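PDB 6MF4: cell cycle serine/threonine-protein kinase CDC5/MSD2 from Saccharomyces cerevisiae, which phosphorylates serine and threonine residues of cell-cycle proteins to drive mitotic exit, its C-terminal polo-box domain, the part described here, serving in substrate recognition. Local coordinates for residues A[202-213]-A[275-283]. Numbering follows the deposited sequence.
Sequences RYTRYKPFVMFE and LIKEGLKQK
The Lys283 chain bends at chi2 and again at chi3 (86°) so that its ammonium meets Thr204 tip to tip, while Thr204 sets OG1 beside its backbone N, anti to the carbonyl carbon (chi1 -51°). The result is a hydrogen bond of 2.6 Å from Lys283 NZ to Thr204 OG1. On its way the lysine passes Met211 SD at its CG and Glu213 OE2, 3.3 Å from its CD, and its CE stands over one face of the Arg202 guanidinium. Arg202 holds Glu213 side-on with two nitrogens, NE to OE2 at 2.7 Å and NH2 to OE1 on the syn lone pair of that oxygen; this salt bridge probably tempers the nearness of the two cations, Arg202 NE and Lys283 NZ being 4.3 Å apart. Replacing Arg202 with an alanine would probably leave the buried Glu213 carboxylate without its charge partner and uncover one flank of the lysine chain. Tyr206 OH donates to Gln282 OE1 over 3.1 Å, approaching from above the carbonyl plane, and the amide NE2 is bound to the Leu45 carbonyl. Farther up the helix, the bare CA of Gly279 lies at the edge of the Phe209 ring, and its carbonyl carbon near Met211 CE. Phe209 CE1 also packs on Leu275 CB at 3.8 Å, and the Met211 and Leu280 side chains cross at about a right angle, CE touching CD2. An antiparallel sheet with a C-terminal helix packed on it is the polo-box fold, and these residues form that helix-sheet interface in polo box 2. The axis of 275-283, the end of helix 269-283, crosses that of strand 209-213 at -54°, with helix 56-82 touching Arg202, Glu213 and Leu280 and strand 219-223 continuing the sheet beyond Met211.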
loop_
_atom_site.group_PDB
_atom_site.type_symbol
_atom_site.label_atom_id
_atom_site.label_comp_id
_atom_site.label_asym_id
_atom_site.label_seq_id
_atom_site.Cartn_x
_atom_site.Cartn_y
_atom_site.Cartn_z
ATOM N N ARG A 202 -3.182 1.645 6.027
ATOM C CA ARG A 202 -3.751 2.984 6.064
ATOM C C ARG A 202 -3.920 3.517 4.654
ATOM O O ARG A 202 -3.073 3.290 3.789
ATOM C CB ARG A 202 -2.866 3.925 6.890
ATOM C CG ARG A 202 -3.410 5.349 7.020
ATOM C CD ARG A 202 -2.719 6.128 8.132
ATOM N NE ARG A 202 -1.292 6.308 7.888
ATOM C CZ ARG A 202 -0.426 6.756 8.791
ATOM N NH1 ARG A 202 -0.835 7.059 10.018
ATOM N NH2 ARG A 202 0.857 6.880 8.476
ATOM N N TYR A 203 -5.040 4.193 4.423
ATOM C CA TYR A 203 -5.235 4.946 3.193
ATOM C C TYR A 203 -5.528 6.392 3.546
ATOM O O TYR A 203 -6.065 6.680 4.615
ATOM C CB TYR A 203 -6.369 4.366 2.353
ATOM C CG TYR A 203 -7.735 4.562 2.964
ATOM C CD1 TYR A 203 -8.460 5.728 2.739
ATOM C CD2 TYR A 203 -8.300 3.585 3.768
ATOM C CE1 TYR A 203 -9.704 5.913 3.300
ATOM C CE2 TYR A 203 -9.550 3.759 4.329
ATOM C CZ TYR A 203 -10.246 4.926 4.091
ATOM O OH TYR A 203 -11.490 5.107 4.652
ATOM N N THR A 204 -5.159 7.297 2.649
ATOM C CA THR A 204 -5.478 8.707 2.809
ATOM C C THR A 204 -5.877 9.282 1.469
ATOM O O THR A 204 -5.163 9.127 0.478
ATOM C CB THR A 204 -4.299 9.511 3.370
ATOM O OG1 THR A 204 -3.803 8.875 4.553
ATOM C CG2 THR A 204 -4.737 10.943 3.695
ATOM N N ARG A 205 -7.027 9.943 1.452
ATOM C CA ARG A 205 -7.518 10.605 0.259
ATOM C C ARG A 205 -7.199 12.087 0.263
ATOM O O ARG A 205 -7.580 12.809 1.183
ATOM C CB ARG A 205 -9.023 10.416 0.134
ATOM C CG ARG A 205 -9.407 9.045 -0.356
ATOM C CD ARG A 205 -10.413 9.128 -1.489
ATOM N NE ARG A 205 -11.742 8.783 -1.014
ATOM C CZ ARG A 205 -12.857 8.945 -1.712
ATOM N NH1 ARG A 205 -12.820 9.470 -2.934
ATOM N NH2 ARG A 205 -14.010 8.583 -1.176
ATOM N N TYR A 206 -6.487 12.518 -0.771
ATOM C CA TYR A 206 -6.231 13.929 -1.025
ATOM C C TYR A 206 -6.866 14.283 -2.359
ATOM O O TYR A 206 -7.180 13.397 -3.154
ATOM C CB TYR A 206 -4.730 14.234 -1.070
ATOM C CG TYR A 206 -3.932 13.838 0.156
ATOM C CD1 TYR A 206 -3.927 14.636 1.291
ATOM C CD2 TYR A 206 -3.154 12.684 0.161
ATOM C CE1 TYR A 206 -3.187 14.289 2.403
ATOM C CE2 TYR A 206 -2.411 12.331 1.267
ATOM C CZ TYR A 206 -2.432 13.136 2.388
ATOM O OH TYR A 206 -1.689 12.791 3.495
ATOM N N LYS A 207 -7.041 15.572 -2.621
ATOM C CA LYS A 207 -7.548 16.003 -3.915
ATOM C C LYS A 207 -6.648 15.514 -5.061
ATOM O O LYS A 207 -7.147 14.930 -6.024
ATOM C CB LYS A 207 -7.695 17.530 -3.949
ATOM N N PRO A 208 -5.322 15.735 -4.967
ATOM C CA PRO A 208 -4.464 15.313 -6.083
ATOM C C PRO A 208 -4.216 13.803 -6.176
ATOM O O PRO A 208 -3.935 13.311 -7.271
ATOM C CB PRO A 208 -3.147 16.048 -5.808
ATOM C CG PRO A 208 -3.145 16.295 -4.351
ATOM C CD PRO A 208 -4.575 16.532 -3.980
ATOM N N PHE A 209 -4.308 13.079 -5.065
ATOM C CA PHE A 209 -4.049 11.642 -5.099
ATOM C C PHE A 209 -4.604 10.918 -3.879
ATOM O O PHE A 209 -4.904 11.532 -2.852
ATOM C CB PHE A 209 -2.539 11.370 -5.212
ATOM C CG PHE A 209 -1.736 11.866 -4.040
ATOM C CD1 PHE A 209 -1.255 13.166 -4.010
ATOM C CD2 PHE A 209 -1.449 11.030 -2.972
ATOM C CE1 PHE A 209 -0.519 13.624 -2.936
ATOM C CE2 PHE A 209 -0.708 11.481 -1.893
ATOM C CZ PHE A 209 -0.242 12.780 -1.875
ATOM N N VAL A 210 -4.759 9.607 -4.018
ATOM C CA VAL A 210 -5.020 8.748 -2.874
ATOM C C VAL A 210 -3.752 7.945 -2.589
ATOM O O VAL A 210 -3.065 7.486 -3.504
ATOM C CB VAL A 210 -6.235 7.816 -3.105
ATOM C CG1 VAL A 210 -6.063 6.992 -4.364
ATOM C CG2 VAL A 210 -6.456 6.922 -1.900
ATOM N N MET A 211 -3.458 7.794 -1.301
ATOM C CA MET A 211 -2.220 7.195 -0.829
ATOM C C MET A 211 -2.519 5.922 -0.049
ATOM O O MET A 211 -3.304 5.945 0.894
ATOM C CB MET A 211 -1.468 8.205 0.042
ATOM C CG MET A 211 -0.223 7.696 0.748
ATOM S SD MET A 211 0.545 9.046 1.680
ATOM C CE MET A 211 1.963 8.216 2.378
ATOM N N PHE A 212 -1.898 4.821 -0.463
ATOM C CA PHE A 212 -2.062 3.528 0.195
ATOM C C PHE A 212 -0.761 3.113 0.866
ATOM O O PHE A 212 0.307 3.151 0.252
ATOM C CB PHE A 212 -2.493 2.448 -0.802
ATOM C CG PHE A 212 -3.774 2.755 -1.526
ATOM C CD1 PHE A 212 -4.991 2.694 -0.867
ATOM C CD2 PHE A 212 -3.764 3.089 -2.870
ATOM C CE1 PHE A 212 -6.170 2.970 -1.534
ATOM C CE2 PHE A 212 -4.944 3.360 -3.541
ATOM C CZ PHE A 212 -6.147 3.296 -2.873
ATOM N N GLU A 213 -0.864 2.712 2.127
ATOM C CA GLU A 213 0.277 2.226 2.896
ATOM C C GLU A 213 0.087 0.734 3.166
ATOM O O GLU A 213 -0.742 0.345 3.985
ATOM C CB GLU A 213 0.417 3.023 4.197
ATOM C CG GLU A 213 0.547 4.519 3.953
ATOM C CD GLU A 213 0.561 5.348 5.225
ATOM O OE1 GLU A 213 1.450 5.141 6.079
ATOM O OE2 GLU A 213 -0.319 6.222 5.360
ATOM N N LEU A 275 4.781 15.553 -4.724
ATOM C CA LEU A 275 3.543 15.263 -4.007
ATOM C C LEU A 275 3.731 14.062 -3.083
ATOM O O LEU A 275 3.260 14.053 -1.945
ATOM C CB LEU A 275 2.402 15.003 -4.993
ATOM C CG LEU A 275 1.853 16.249 -5.696
ATOM C CD1 LEU A 275 0.996 15.860 -6.883
ATOM C CD2 LEU A 275 1.057 17.109 -4.727
ATOM N N ILE A 276 4.442 13.057 -3.580
ATOM C CA ILE A 276 4.730 11.856 -2.808
ATOM C C ILE A 276 5.504 12.203 -1.540
ATOM O O ILE A 276 5.165 11.738 -0.454
ATOM C CB ILE A 276 5.517 10.839 -3.663
ATOM C CG1 ILE A 276 4.569 10.178 -4.664
ATOM C CG2 ILE A 276 6.202 9.776 -2.794
ATOM C CD1 ILE A 276 5.246 9.288 -5.672
ATOM N N LYS A 277 6.535 13.032 -1.680
ATOM C CA LYS A 277 7.341 13.443 -0.539
ATOM C C LYS A 277 6.510 14.224 0.481
ATOM O O LYS A 277 6.690 14.066 1.689
ATOM C CB LYS A 277 8.533 14.288 -0.998
ATOM C CG LYS A 277 9.568 13.519 -1.812
ATOM C CD LYS A 277 10.613 14.446 -2.423
ATOM C CE LYS A 277 11.444 15.137 -1.360
ATOM N NZ LYS A 277 12.425 16.089 -1.953
ATOM N N GLU A 278 5.603 15.066 -0.005
ATOM C CA GLU A 278 4.726 15.832 0.880
ATOM C C GLU A 278 3.777 14.908 1.643
ATOM O O GLU A 278 3.521 15.109 2.830
ATOM C CB GLU A 278 3.923 16.868 0.090
ATOM C CG GLU A 278 4.776 17.936 -0.588
ATOM N N GLY A 279 3.256 13.897 0.954
ATOM C CA GLY A 279 2.386 12.918 1.579
ATOM C C GLY A 279 3.100 12.150 2.677
ATOM O O GLY A 279 2.598 12.032 3.794
ATOM N N LEU A 280 4.283 11.633 2.358
ATOM C CA LEU A 280 5.083 10.882 3.323
ATOM C C LEU A 280 5.479 11.731 4.525
ATOM O O LEU A 280 5.456 11.258 5.663
ATOM C CB LEU A 280 6.341 10.334 2.655
ATOM C CG LEU A 280 6.097 9.288 1.569
ATOM C CD1 LEU A 280 7.335 9.132 0.710
ATOM C CD2 LEU A 280 5.700 7.959 2.197
ATOM N N LYS A 281 5.856 12.979 4.268
ATOM C CA LYS A 281 6.291 13.876 5.332
ATOM C C LYS A 281 5.152 14.101 6.313
ATOM O O LYS A 281 5.332 13.994 7.523
ATOM C CB LYS A 281 6.770 15.213 4.761
ATOM C CG LYS A 281 7.387 16.145 5.798
ATOM N N GLN A 282 3.975 14.400 5.774
ATOM C CA GLN A 282 2.795 14.645 6.590
ATOM C C GLN A 282 2.440 13.440 7.463
ATOM O O GLN A 282 2.236 13.580 8.667
ATOM C CB GLN A 282 1.612 15.008 5.693
ATOM C CG GLN A 282 0.408 15.549 6.440
ATOM C CD GLN A 282 -0.730 15.901 5.507
ATOM O OE1 GLN A 282 -1.730 15.186 5.432
ATOM N NE2 GLN A 282 -0.582 17.008 4.787
ATOM N N LYS A 283 2.374 12.260 6.854
ATOM C CA LYS A 283 1.945 11.053 7.558
ATOM C C LYS A 283 2.951 10.618 8.623
ATOM O O LYS A 283 2.597 9.905 9.565
ATOM C CB LYS A 283 1.722 9.907 6.569
ATOM C CG LYS A 283 0.604 10.147 5.556
ATOM C CD LYS A 283 -0.718 9.489 5.950
ATOM C CE LYS A 283 -1.546 10.366 6.868
ATOM N NZ LYS A 283 -3.003 10.063 6.757
#